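Local coordinates for glutathione S-transferase, N-terminal domain protein (Pseudomonas putida, PDB 4NAX), which binds oxidized glutathione disulfide, one molecule per subunit, and is probably a transferase of the glutathione S-transferase superfamily, at residues M120-M123 with G124-P128; I180-I183 with A184-W188; S157-L160 with L161-D165; N30-K33 with V34-M37. One frame throughout, in Å; residues are numbered along the deposited sequence.

Interaction 1: residues M120-M123 with G124-P128; sequences MFQM and GGIGP. With GDS (oxidized glutathione disulfide), chain C.
Three carbonyls of 120-123 are met by backbone N-H groups of 124-128, while the fourth faces a ring without one. M120 O takes the ordinary helical bond from G124 N at 2.9 Å. F121 O serves two donors, G125 N at 2.9 Å and, weakly, I126 N. Next comes an i to i+5 bond, G127 N to Q122 O, nearly straight with an angle of 175° at the hydrogen. This wider pi-type turn lies in helix 109-137, the long helix that lines the dimer interface, and directly precedes P128, whose ring brings CD to 3.2 Å from M123 O; the helix kinks there. The turn also delivers the backbone to the ligand. P128 N lies 3.2 Å from OE3 of the glycyl carboxylate of GDS, a close approach without an N-H, and M123 CE reaches OE8 of a glutamyl carboxylate at 3.3 Å at the end of a chain folded at its second and third torsions. The apolar side works differently. F121 swings its CG away from its own nitrogen (chi1 165°), which brings CE2 within 3.7 Å of I126 CG1, the two side chains meeting at a slant. L160 and L164 of helix 148-168 close over this pair, and M120 meets M120 of the second subunit.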
loop_
_atom_site.group_PDB
_atom_site.type_symbol
_atom_site.label_atom_id
_atom_site.label_comp_id
_atom_site.label_asym_id
_atom_site.label_seq_id
_atom_site.Cartn_x
_atom_site.Cartn_y
_atom_site.Cartn_z
ATOM N N MET A 120 -1.762 -4.724 2.750
ATOM C CA MET A 120 -0.525 -4.176 2.175
ATOM C C MET A 120 -0.158 -4.871 0.850
ATOM O O MET A 120 0.292 -4.223 -0.091
ATOM C CB MET A 120 0.614 -4.347 3.174
ATOM C CG MET A 120 0.499 -3.451 4.396
ATOM S SD MET A 120 0.687 -1.715 3.961
ATOM C CE MET A 120 0.394 -1.003 5.583
ATOM N N PHE A 121 -0.378 -6.178 0.770
ATOM C CA PHE A 121 -0.201 -6.942 -0.452
ATOM C C PHE A 121 -1.074 -6.333 -1.565
ATOM O O PHE A 121 -0.641 -6.168 -2.721
ATOM C CB PHE A 121 -0.534 -8.415 -0.187
ATOM C CG PHE A 121 -0.728 -9.263 -1.416
ATOM C CD1 PHE A 121 0.342 -9.872 -2.038
ATOM C CD2 PHE A 121 -1.993 -9.474 -1.915
ATOM C CE1 PHE A 121 0.148 -10.687 -3.138
ATOM C CE2 PHE A 121 -2.191 -10.279 -3.024
ATOM C CZ PHE A 121 -1.112 -10.877 -3.641
ATOM N N GLN A 122 -2.311 -5.986 -1.214
ATOM C CA GLN A 122 -3.191 -5.345 -2.169
ATOM C C GLN A 122 -2.636 -3.999 -2.613
ATOM O O GLN A 122 -2.568 -3.681 -3.811
ATOM C CB GLN A 122 -4.603 -5.193 -1.586
ATOM C CG GLN A 122 -5.629 -4.694 -2.591
ATOM C CD GLN A 122 -5.528 -3.202 -2.862
ATOM O OE1 GLN A 122 -5.534 -2.404 -1.934
ATOM N NE2 GLN A 122 -5.484 -2.813 -4.125
ATOM N N MET A 123 -2.256 -3.184 -1.633
ATOM C CA MET A 123 -1.867 -1.798 -1.903
ATOM C C MET A 123 -0.581 -1.692 -2.699
ATOM O O MET A 123 -0.424 -0.768 -3.494
ATOM C CB MET A 123 -1.774 -1.011 -0.598
ATOM C CG MET A 123 -3.152 -0.704 0.029
ATOM S SD MET A 123 -4.150 0.500 -0.848
ATOM C CE MET A 123 -3.225 1.976 -0.519
ATOM N N GLY A 124 0.354 -2.626 -2.481
ATOM C CA GLY A 124 1.626 -2.620 -3.198
ATOM C C GLY A 124 1.659 -3.454 -4.466
ATOM O O GLY A 124 2.412 -3.144 -5.414
ATOM N N GLY A 125 0.814 -4.482 -4.528
ATOM C CA GLY A 125 0.857 -5.463 -5.612
ATOM C C GLY A 125 -0.372 -5.392 -6.491
ATOM O O GLY A 125 -0.308 -4.993 -7.647
ATOM N N ILE A 126 -1.519 -5.791 -5.933
ATOM C CA ILE A 126 -2.744 -5.890 -6.710
ATOM C C ILE A 126 -3.101 -4.590 -7.417
ATOM O O ILE A 126 -3.303 -4.565 -8.622
ATOM C CB ILE A 126 -3.901 -6.369 -5.822
ATOM C CG1 ILE A 126 -3.647 -7.769 -5.239
ATOM C CG2 ILE A 126 -5.228 -6.246 -6.548
ATOM C CD1 ILE A 126 -3.695 -8.882 -6.254
ATOM N N GLY A 127 -3.238 -3.509 -6.656
ATOM C CA GLY A 127 -3.647 -2.237 -7.277
ATOM C C GLY A 127 -2.647 -1.742 -8.319
ATOM O O GLY A 127 -3.006 -1.472 -9.453
ATOM N N PRO A 128 -1.373 -1.607 -7.916
ATOM C CA PRO A 128 -0.412 -1.020 -8.855
ATOM C C PRO A 128 -0.238 -1.874 -10.103
ATOM O O PRO A 128 -0.169 -1.339 -11.204
ATOM C CB PRO A 128 0.875 -0.939 -8.008
ATOM C CG PRO A 128 0.371 -0.698 -6.612
ATOM C CD PRO A 128 -0.853 -1.602 -6.527
HETATM N N1 GDS C . -2.629 8.571 -13.633
HETATM C CA1 GDS C . -3.214 7.245 -13.819
HETATM C C1 GDS C . -2.517 6.496 -14.932
HETATM O OE1 GDS C . -2.604 5.245 -14.937
HETATM O OE2 GDS C . -1.882 7.116 -15.813
HETATM C CB1 GDS C . -4.705 7.392 -14.146
HETATM C CG1 GDS C . -5.526 6.109 -13.962
HETATM C CD1 GDS C . -5.586 5.693 -12.514
HETATM O O1 GDS C . -5.487 6.519 -11.625
HETATM N N2 GDS C . -5.736 4.392 -12.300
HETATM C CA2 GDS C . -5.888 3.821 -10.976
HETATM C C2 GDS C . -4.743 2.900 -10.648
HETATM O O2 GDS C . -4.261 2.164 -11.501
HETATM C CB2 GDS C . -7.199 3.037 -10.893
HETATM S SG2 GDS C . -8.682 4.034 -10.967
HETATM N N3 GDS C . -4.326 2.897 -9.384
HETATM C CA3 GDS C . -3.222 2.068 -8.932
HETATM C C3 GDS C . -3.334 1.605 -7.495
HETATM O OE3 GDS C . -2.263 1.310 -6.925
HETATM O OE4 GDS C . -4.465 1.482 -7.012
HETATM N N4 GDS C . -6.451 9.047 -10.286
HETATM C CA4 GDS C . -6.449 10.448 -10.644
HETATM C C4 GDS C . -5.206 10.880 -11.371
HETATM O OE5 GDS C . -5.118 12.080 -11.766
HETATM O OE6 GDS C . -4.325 10.012 -11.597
HETATM C C5 GDS C . -7.010 8.636 -9.155
HETATM O O5 GDS C . -7.509 9.423 -8.358
HETATM C CA5 GDS C . -7.043 7.144 -8.901
HETATM N N5 GDS C . -6.729 6.868 -7.502
HETATM C CB5 GDS C . -8.441 6.633 -9.250
HETATM S SG5 GDS C . -8.710 4.889 -8.928
HETATM C CA6 GDS C . -4.048 5.098 -3.787
HETATM C C6 GDS C . -5.227 4.626 -2.991
HETATM O OE7 GDS C . -6.078 5.477 -2.634
HETATM O OE8 GDS C . -5.292 3.404 -2.719
HETATM N N6 GDS C . -2.873 4.262 -3.467
HETATM C CB6 GDS C . -4.361 5.030 -5.283
HETATM C CG6 GDS C . -5.491 5.991 -5.664
HETATM C CD6 GDS C . -5.704 6.086 -7.151
HETATM O O6 GDS C . -5.007 5.457 -7.955
#

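Interaction 2: residues I180-I183 with A184-W188; sequences IADI and AIFPW. With GDS (oxidized glutathione disulfide), chain C.
Backbone bonds between 180-183 and 184-188 follow the alpha-helical pattern until a proline interrupts it. A184 N bonds to I180 O at 2.9 Å and I185 N to A181 O. D182 O receives an almost straight bond from F186 N (3.0 Å, 176°) and a weak second one from I185 N. I183 O then meets P187 CD at 2.9 Å; this buried oxygen has no polar partner in the model, and the helix bends at this point.

Side-chain polar bonds gather at D182, whose carboxylate is used backward along the chain, OD2 on S179 N and OD1 on M174 N. With S179 OG taking A181 N, the start of helix 180-193 has the capping-box pattern of Ser-x-x-Asp, a recognised feature of the C-terminal domain of glutathione transferases, and Y178 touching I183 adds the corresponding hydrophobic staple.

Van der Waals packing centres on F186. It keeps CG beside its own nitrogen, opposite the carbonyl carbon (chi1 -68°), which lays the ring along D182, with ring and carboxylate planes only 19° apart; D182 CB lies at the ring edge and OD1 is 3.7 Å from F186 CE2. I185 CG2 sits over the centre of one ring face, while I185 CG1 comes to 3.3 Å from A181 O.

Ligand contact falls to W188. W188 CZ2 approaches GDS OE4 at 3.4 Å. W188 CH2 lies 3.6 Å from GDS O2. GDS C2 is at the edge of the indole, in its plane, and NE1 bonds to N30 OD1.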
loop_
_atom_site.group_PDB
_atom_site.type_symbol
_atom_site.label_atom_id
_atom_site.label_comp_id
_atom_site.label_asym_id
_atom_site.label_seq_id
_atom_site.Cartn_x
_atom_site.Cartn_y
_atom_site.Cartn_z
ATOM N N ILE A 180 -11.484 -5.845 5.787
ATOM C CA ILE A 180 -10.976 -4.819 4.891
ATOM C C ILE A 180 -10.002 -5.347 3.836
ATOM O O ILE A 180 -9.846 -4.704 2.787
ATOM C CB ILE A 180 -10.349 -3.628 5.658
ATOM C CG1 ILE A 180 -9.179 -4.042 6.554
ATOM C CG2 ILE A 180 -11.438 -2.887 6.417
ATOM C CD1 ILE A 180 -8.511 -2.861 7.247
ATOM N N ALA A 181 -9.318 -6.469 4.086
ATOM C CA ALA A 181 -8.454 -7.034 3.035
ATOM C C ALA A 181 -9.286 -7.488 1.830
ATOM O O ALA A 181 -8.870 -7.311 0.681
ATOM C CB ALA A 181 -7.608 -8.187 3.564
ATOM N N ASP A 182 -10.432 -8.117 2.075
ATOM C CA ASP A 182 -11.316 -8.524 0.978
ATOM C C ASP A 182 -11.857 -7.318 0.231
ATOM O O ASP A 182 -11.909 -7.297 -0.999
ATOM C CB ASP A 182 -12.460 -9.380 1.485
ATOM C CG ASP A 182 -11.971 -10.536 2.326
ATOM O OD1 ASP A 182 -11.278 -11.418 1.785
ATOM O OD2 ASP A 182 -12.258 -10.553 3.529
ATOM N N ILE A 183 -12.270 -6.315 0.998
ATOM C CA ILE A 183 -12.820 -5.098 0.415
ATOM C C ILE A 183 -11.772 -4.388 -0.455
ATOM O O ILE A 183 -12.102 -3.809 -1.494
ATOM C CB ILE A 183 -13.395 -4.189 1.518
ATOM C CG1 ILE A 183 -14.619 -4.885 2.143
ATOM C CG2 ILE A 183 -13.772 -2.817 0.968
ATOM C CD1 ILE A 183 -15.114 -4.228 3.411
ATOM N N ALA A 184 -10.507 -4.456 -0.064
ATOM C CA ALA A 184 -9.451 -3.839 -0.859
ATOM C C ALA A 184 -9.156 -4.616 -2.147
ATOM O O ALA A 184 -8.865 -4.017 -3.175
ATOM C CB ALA A 184 -8.172 -3.733 -0.035
ATOM N N ILE A 185 -9.198 -5.945 -2.077
ATOM C CA ILE A 185 -8.745 -6.788 -3.177
ATOM C C ILE A 185 -9.796 -7.030 -4.264
ATOM O O ILE A 185 -9.517 -6.886 -5.453
ATOM C CB ILE A 185 -8.247 -8.139 -2.616
ATOM C CG1 ILE A 185 -6.932 -7.944 -1.860
ATOM C CG2 ILE A 185 -8.120 -9.184 -3.708
ATOM C CD1 ILE A 185 -6.539 -9.105 -0.979
ATOM N N PHE A 186 -11.013 -7.394 -3.866
ATOM C CA PHE A 186 -11.953 -7.885 -4.865
ATOM C C PHE A 186 -12.485 -6.840 -5.859
ATOM O O PHE A 186 -12.716 -7.197 -7.004
ATOM C CB PHE A 186 -13.036 -8.774 -4.204
ATOM C CG PHE A 186 -12.417 -10.049 -3.694
ATOM C CD1 PHE A 186 -12.008 -11.022 -4.590
ATOM C CD2 PHE A 186 -12.144 -10.231 -2.354
ATOM C CE1 PHE A 186 -11.317 -12.145 -4.155
ATOM C CE2 PHE A 186 -11.470 -11.348 -1.899
ATOM C CZ PHE A 186 -11.061 -12.304 -2.805
ATOM N N PRO A 187 -12.604 -5.555 -5.465
ATOM C CA PRO A 187 -12.934 -4.566 -6.513
ATOM C C PRO A 187 -11.889 -4.496 -7.600
ATOM O O PRO A 187 -12.206 -4.168 -8.761
ATOM C CB PRO A 187 -13.034 -3.245 -5.741
ATOM C CG PRO A 187 -13.441 -3.681 -4.344
ATOM C CD PRO A 187 -12.602 -4.928 -4.127
ATOM N N TRP A 188 -10.630 -4.742 -7.241
ATOM C CA TRP A 188 -9.562 -4.748 -8.241
ATOM C C TRP A 188 -9.603 -5.985 -9.138
ATOM O O TRP A 188 -9.339 -5.888 -10.334
ATOM C CB TRP A 188 -8.195 -4.586 -7.577
ATOM C CG TRP A 188 -7.749 -3.160 -7.572
ATOM C CD1 TRP A 188 -7.656 -2.302 -6.514
ATOM C CD2 TRP A 188 -7.339 -2.431 -8.724
ATOM N NE1 TRP A 188 -7.177 -1.076 -6.950
ATOM C CE2 TRP A 188 -6.969 -1.144 -8.305
ATOM C CE3 TRP A 188 -7.248 -2.753 -10.084
ATOM C CZ2 TRP A 188 -6.499 -0.188 -9.183
ATOM C CZ3 TRP A 188 -6.806 -1.797 -10.957
ATOM C CH2 TRP A 188 -6.421 -0.522 -10.506
HETATM N N1 GDS C . -2.629 8.571 -13.633
HETATM C CA1 GDS C . -3.214 7.245 -13.819
HETATM C C1 GDS C . -2.517 6.496 -14.932
HETATM O OE1 GDS C . -2.604 5.245 -14.937
HETATM O OE2 GDS C . -1.882 7.116 -15.813
HETATM C CB1 GDS C . -4.705 7.392 -14.146
HETATM C CG1 GDS C . -5.526 6.109 -13.962
HETATM C CD1 GDS C . -5.586 5.693 -12.514
HETATM O O1 GDS C . -5.487 6.519 -11.625
HETATM N N2 GDS C . -5.736 4.392 -12.300
HETATM C CA2 GDS C . -5.888 3.821 -10.976
HETATM C C2 GDS C . -4.743 2.900 -10.648
HETATM O O2 GDS C . -4.261 2.164 -11.501
HETATM C CB2 GDS C . -7.199 3.037 -10.893
HETATM S SG2 GDS C . -8.682 4.034 -10.967
HETATM N N3 GDS C . -4.326 2.897 -9.384
HETATM C CA3 GDS C . -3.222 2.068 -8.932
HETATM C C3 GDS C . -3.334 1.605 -7.495
HETATM O OE3 GDS C . -2.263 1.310 -6.925
HETATM O OE4 GDS C . -4.465 1.482 -7.012
HETATM N N4 GDS C . -6.451 9.047 -10.286
HETATM C CA4 GDS C . -6.449 10.448 -10.644
HETATM C C4 GDS C . -5.206 10.880 -11.371
HETATM O OE5 GDS C . -5.118 12.080 -11.766
HETATM O OE6 GDS C . -4.325 10.012 -11.597
HETATM C C5 GDS C . -7.010 8.636 -9.155
HETATM O O5 GDS C . -7.509 9.423 -8.358
HETATM C CA5 GDS C . -7.043 7.144 -8.901
HETATM N N5 GDS C . -6.729 6.868 -7.502
HETATM C CB5 GDS C . -8.441 6.633 -9.250
HETATM S SG5 GDS C . -8.710 4.889 -8.928
HETATM C CA6 GDS C . -4.048 5.098 -3.787
HETATM C C6 GDS C . -5.227 4.626 -2.991
HETATM O OE7 GDS C . -6.078 5.477 -2.634
HETATM O OE8 GDS C . -5.292 3.404 -2.719
HETATM N N6 GDS C . -2.873 4.262 -3.467
HETATM C CB6 GDS C . -4.361 5.030 -5.283
HETATM C CG6 GDS C . -5.491 5.991 -5.664
HETATM C CD6 GDS C . -5.704 6.086 -7.151
HETATM O O6 GDS C . -5.007 5.457 -7.955
#

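Interaction 3: residues S157-L160 with L161-D165; sequences SKRL and LGVLD
S157 O receives L161 N at 2.9 Å, the shortest bond between 157-160 and 161-165, and the L161 side chain leans on the same oxygen, with CG 3.3 Å away. The rungs that follow are equally regular: G162 N to K158 O, V163 N to R159 O and L164 N to L160 O, each at 3.0 Å. Here is the textbook i to i+4 ladder, in the middle of helix 148-168 of the all-helical C-terminal domain. One side-chain pair accompanies the ladder, R159 and V163 lying side by side and pointing the same way. R159 places CG on the far side from its own nitrogen (chi1 -168°), continues extended and then bends at chi3 (65°), which carries the guanidinium beside V163, NH1 lying 3.9 Å from CG2. The charge is answered elsewhere: NH2 forms a salt bridge with E156 and a hydrogen bond with N68 OD1 of the second subunit. L160 packs on F121 and M129 of helix 109-137, whereas L161 and L164 each touch helix 180-193. S157 OG bonds back to Y153 O, and D165 OD1 takes V210 N at the start of helix 208-219. With the backbone bonded within the helix, the side chains are left to do the joining: the leucines pack this helix against helices 109-137 and 180-193, and the CG2 methyl of V163 flanks an arginine whose fixed guanidinium ties this helix to the partner subunit.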
loop_
_atom_site.group_PDB
_atom_site.type_symbol
_atom_site.label_atom_id
_atom_site.label_comp_id
_atom_site.label_asym_id
_atom_site.label_seq_id
_atom_site.Cartn_x
_atom_site.Cartn_y
_atom_site.Cartn_z
ATOM N N SER A 157 0.555 -9.855 -12.897
ATOM C CA SER A 157 -0.820 -9.952 -12.427
ATOM C C SER A 157 -1.273 -11.397 -12.303
ATOM O O SER A 157 -1.964 -11.752 -11.355
ATOM C CB SER A 157 -1.754 -9.144 -13.337
ATOM O OG SER A 157 -1.442 -7.763 -13.231
ATOM N N LYS A 158 -0.885 -12.240 -13.265
ATOM C CA LYS A 158 -1.130 -13.678 -13.159
ATOM C C LYS A 158 -0.462 -14.258 -11.916
ATOM O O LYS A 158 -1.061 -15.075 -11.222
ATOM C CB LYS A 158 -0.627 -14.416 -14.397
ATOM C CG LYS A 158 -1.398 -14.202 -15.669
ATOM C CD LYS A 158 -0.686 -14.975 -16.793
ATOM C CE LYS A 158 -1.457 -15.109 -18.087
ATOM N NZ LYS A 158 -0.714 -16.029 -19.005
ATOM N N ARG A 159 0.776 -13.863 -11.649
ATOM C CA ARG A 159 1.497 -14.352 -10.466
ATOM C C ARG A 159 0.741 -13.979 -9.180
ATOM O O ARG A 159 0.521 -14.804 -8.295
ATOM C CB ARG A 159 2.940 -13.816 -10.422
ATOM C CG ARG A 159 3.816 -14.508 -9.394
ATOM C CD ARG A 159 5.119 -13.764 -9.165
ATOM N NE ARG A 159 4.849 -12.467 -8.569
ATOM C CZ ARG A 159 4.517 -12.266 -7.293
ATOM N NH1 ARG A 159 4.514 -13.264 -6.415
ATOM N NH2 ARG A 159 4.188 -11.055 -6.887
ATOM N N LEU A 160 0.307 -12.729 -9.092
ATOM C CA LEU A 160 -0.475 -12.242 -7.949
ATOM C C LEU A 160 -1.799 -12.973 -7.801
ATOM O O LEU A 160 -2.197 -13.331 -6.680
ATOM C CB LEU A 160 -0.743 -10.728 -8.090
ATOM C CG LEU A 160 0.489 -9.822 -7.947
ATOM C CD1 LEU A 160 0.210 -8.418 -8.460
ATOM C CD2 LEU A 160 0.978 -9.758 -6.518
ATOM N N LEU A 161 -2.468 -13.225 -8.924
ATOM C CA LEU A 161 -3.687 -14.028 -8.889
ATOM C C LEU A 161 -3.440 -15.432 -8.346
ATOM O O LEU A 161 -4.265 -15.969 -7.618
ATOM C CB LEU A 161 -4.346 -14.093 -10.269
ATOM C CG LEU A 161 -5.064 -12.803 -10.678
ATOM C CD1 LEU A 161 -5.330 -12.775 -12.176
ATOM C CD2 LEU A 161 -6.368 -12.599 -9.910
ATOM N N GLY A 162 -2.300 -16.016 -8.705
ATOM C CA GLY A 162 -1.936 -17.321 -8.195
ATOM C C GLY A 162 -1.723 -17.316 -6.694
ATOM O O GLY A 162 -2.127 -18.244 -5.994
ATOM N N VAL A 163 -1.079 -16.271 -6.192
ATOM C CA VAL A 163 -0.902 -16.124 -4.746
ATOM C C VAL A 163 -2.272 -16.089 -4.065
ATOM O O VAL A 163 -2.503 -16.788 -3.078
ATOM C CB VAL A 163 -0.074 -14.865 -4.394
ATOM C CG1 VAL A 163 -0.035 -14.651 -2.906
ATOM C CG2 VAL A 163 1.353 -14.978 -4.938
ATOM N N LEU A 164 -3.181 -15.282 -4.595
ATOM C CA LEU A 164 -4.524 -15.228 -4.054
ATOM C C LEU A 164 -5.224 -16.574 -4.108
ATOM O O LEU A 164 -5.877 -16.997 -3.147
ATOM C CB LEU A 164 -5.374 -14.197 -4.789
ATOM C CG LEU A 164 -5.069 -12.733 -4.571
ATOM C CD1 LEU A 164 -6.015 -11.909 -5.428
ATOM C CD2 LEU A 164 -5.221 -12.328 -3.111
ATOM N N ASP A 165 -5.105 -17.238 -5.255
ATOM C CA ASP A 165 -5.835 -18.470 -5.494
ATOM C C ASP A 165 -5.386 -19.565 -4.535
ATOM O O ASP A 165 -6.206 -20.295 -3.969
ATOM C CB ASP A 165 -5.642 -18.909 -6.941
ATOM C CG ASP A 165 -6.659 -19.919 -7.384
ATOM O OD1 ASP A 165 -7.847 -19.568 -7.459
ATOM O OD2 ASP A 165 -6.251 -21.065 -7.680
#

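Interaction 4: residues N30-K33 with V34-M37; sequences NGVK and VSIM. With GDS (oxidized glutathione disulfide), chain C.
Two residues of the glutathione disulfide pocket, N30 and K33, lie at the start of helix 31-41, the crossover helix of the beta-alpha-beta unit made with strands 21-25 and 45-49 in the thioredoxin-like N-terminal domain. Residues 30-33 and 34-37 meet through the first helical turns. G31 O accepts two donors: S35 N at 3.3 Å, in the carbonyl plane, and V34 N at 3.1 Å, from well above it. I36 N reaches V32 O at 2.8 Å, and I36 also lays CG1 against that oxygen at 3.0 Å, a snug fit. The tips of the two apolar residues touch lightly, V32 CG2 to I36 CD1. S35 has OG wedged between its own nitrogen and carbonyl (chi1 50°), which sets it 3.3 Å from V32 CA, and OG bonds onward to G226 O. At the ligand end N30 ND2 donates to GDS OE4 at 2.8 Å, with 153° at the hydrogen. N30 OD1 takes K33 NZ at 2.9 Å and has a second donor from the tryptophan of the other domain. K33 NZ also bonds to S90 OG, which is itself hydrogen-bonded to GDS. The N30 amide, gripped at both ends, has its rotation fixed. K33 bonds two groups that grip GDS, consistent with its positioning them, and its charge, with NZ 3.9 Å from GDS OE8, would also favour that carboxylate.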
loop_
_atom_site.group_PDB
_atom_site.type_symbol
_atom_site.label_atom_id
_atom_site.label_comp_id
_atom_site.label_asym_id
_atom_site.label_seq_id
_atom_site.Cartn_x
_atom_site.Cartn_y
_atom_site.Cartn_z
ATOM N N ASN A 30 -10.378 1.848 -6.528
ATOM C CA ASN A 30 -9.977 2.404 -5.243
ATOM C C ASN A 30 -11.076 3.156 -4.513
ATOM O O ASN A 30 -11.202 3.045 -3.306
ATOM C CB ASN A 30 -8.732 3.255 -5.406
ATOM C CG ASN A 30 -7.564 2.418 -5.862
ATOM O OD1 ASN A 30 -7.318 1.337 -5.314
ATOM N ND2 ASN A 30 -6.848 2.883 -6.863
ATOM N N GLY A 31 -11.871 3.940 -5.240
ATOM C CA GLY A 31 -12.971 4.658 -4.625
ATOM C C GLY A 31 -13.981 3.728 -3.996
ATOM O O GLY A 31 -14.458 3.969 -2.888
ATOM N N VAL A 32 -14.322 2.649 -4.711
ATOM C CA VAL A 32 -15.371 1.767 -4.213
ATOM C C VAL A 32 -14.934 0.970 -2.985
ATOM O O VAL A 32 -15.768 0.506 -2.233
ATOM C CB VAL A 32 -15.959 0.844 -5.295
ATOM C CG1 VAL A 32 -16.491 1.648 -6.468
ATOM C CG2 VAL A 32 -14.973 -0.222 -5.731
ATOM N N LYS A 33 -13.632 0.825 -2.740
ATOM C CA LYS A 33 -13.211 0.193 -1.489
ATOM C C LYS A 33 -13.884 0.955 -0.338
ATOM O O LYS A 33 -14.355 0.343 0.621
ATOM C CB LYS A 33 -11.702 0.294 -1.303
ATOM C CG LYS A 33 -10.841 -0.466 -2.287
ATOM C CD LYS A 33 -9.387 -0.104 -2.050
ATOM C CE LYS A 33 -8.412 -0.660 -3.074
ATOM N NZ LYS A 33 -7.025 -0.130 -2.805
ATOM N N VAL A 34 -13.860 2.293 -0.406
ATOM C CA VAL A 34 -14.290 3.108 0.698
ATOM C C VAL A 34 -15.804 3.208 0.786
ATOM O O VAL A 34 -16.375 3.091 1.894
ATOM C CB VAL A 34 -13.606 4.475 0.667
ATOM C CG1 VAL A 34 -14.145 5.376 1.770
ATOM C CG2 VAL A 34 -12.100 4.313 0.797
ATOM N N SER A 35 -16.476 3.400 -0.354
ATOM C CA SER A 35 -17.937 3.373 -0.324
ATOM C C SER A 35 -18.479 1.994 0.105
ATOM O O SER A 35 -19.427 1.919 0.896
ATOM C CB SER A 35 -18.533 3.849 -1.638
ATOM O OG SER A 35 -17.902 3.158 -2.702
ATOM N N ILE A 36 -17.881 0.914 -0.384
ATOM C CA ILE A 36 -18.274 -0.406 0.070
ATOM C C ILE A 36 -18.102 -0.512 1.587
ATOM O O ILE A 36 -18.993 -0.991 2.297
ATOM C CB ILE A 36 -17.500 -1.523 -0.653
ATOM C CG1 ILE A 36 -17.937 -1.601 -2.110
ATOM C CG2 ILE A 36 -17.736 -2.858 0.044
ATOM C CD1 ILE A 36 -17.062 -2.478 -2.964
ATOM N N MET A 37 -16.949 -0.085 2.100
ATOM C CA MET A 37 -16.709 -0.159 3.521
ATOM C C MET A 37 -17.781 0.597 4.321
ATOM O O MET A 37 -18.302 0.078 5.301
ATOM C CB MET A 37 -15.322 0.410 3.827
ATOM C CG MET A 37 -14.955 0.415 5.296
ATOM S SD MET A 37 -14.847 -1.250 5.972
ATOM C CE MET A 37 -14.170 -0.850 7.579
HETATM N N1 GDS C . -2.629 8.571 -13.633
HETATM C CA1 GDS C . -3.214 7.245 -13.819
HETATM C C1 GDS C . -2.517 6.496 -14.932
HETATM O OE1 GDS C . -2.604 5.245 -14.937
HETATM O OE2 GDS C . -1.882 7.116 -15.813
HETATM C CB1 GDS C . -4.705 7.392 -14.146
HETATM C CG1 GDS C . -5.526 6.109 -13.962
HETATM C CD1 GDS C . -5.586 5.693 -12.514
HETATM O O1 GDS C . -5.487 6.519 -11.625
HETATM N N2 GDS C . -5.736 4.392 -12.300
HETATM C CA2 GDS C . -5.888 3.821 -10.976
HETATM C C2 GDS C . -4.743 2.900 -10.648
HETATM O O2 GDS C . -4.261 2.164 -11.501
HETATM C CB2 GDS C . -7.199 3.037 -10.893
HETATM S SG2 GDS C . -8.682 4.034 -10.967
HETATM N N3 GDS C . -4.326 2.897 -9.384
HETATM C CA3 GDS C . -3.222 2.068 -8.932
HETATM C C3 GDS C . -3.334 1.605 -7.495
HETATM O OE3 GDS C . -2.263 1.310 -6.925
HETATM O OE4 GDS C . -4.465 1.482 -7.012
HETATM N N4 GDS C . -6.451 9.047 -10.286
HETATM C CA4 GDS C . -6.449 10.448 -10.644
HETATM C C4 GDS C . -5.206 10.880 -11.371
HETATM O OE5 GDS C . -5.118 12.080 -11.766
HETATM O OE6 GDS C . -4.325 10.012 -11.597
HETATM C C5 GDS C . -7.010 8.636 -9.155
HETATM O O5 GDS C . -7.509 9.423 -8.358
HETATM C CA5 GDS C . -7.043 7.144 -8.901
HETATM N N5 GDS C . -6.729 6.868 -7.502
HETATM C CB5 GDS C . -8.441 6.633 -9.250
HETATM S SG5 GDS C . -8.710 4.889 -8.928
HETATM C CA6 GDS C . -4.048 5.098 -3.787
HETATM C C6 GDS C . -5.227 4.626 -2.991
HETATM O OE7 GDS C . -6.078 5.477 -2.634
HETATM O OE8 GDS C . -5.292 3.404 -2.719
HETATM N N6 GDS C . -2.873 4.262 -3.467
HETATM C CB6 GDS C . -4.361 5.030 -5.283
HETATM C CG6 GDS C . -5.491 5.991 -5.664
HETATM C CD6 GDS C . -5.704 6.086 -7.151
HETATM O O6 GDS C . -5.007 5.457 -7.955
#

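Interactions 1, 2 and 4 converge on one glutathione disulfide, whereas interaction 3 packs behind interactions 1 and 2; like interaction 1 it also meets the second subunit. The domain boundary is bridged between interactions 2 and 4: I183 CG2 lies 3.2 Å from K33 O, P187 CB 3.6 Å from V32 CG2, and W188 NE1 2.9 Å from N30 OD1. Interaction 1 packs against the same tryptophan, I126 CG2 being 3.6 Å from W188 CB, and elsewhere F121 CE1 lies 3.6 Å from L160 CD2 of interaction 3. Interactions 3 and 4 do not meet; their nearest atoms are about 12 Å apart.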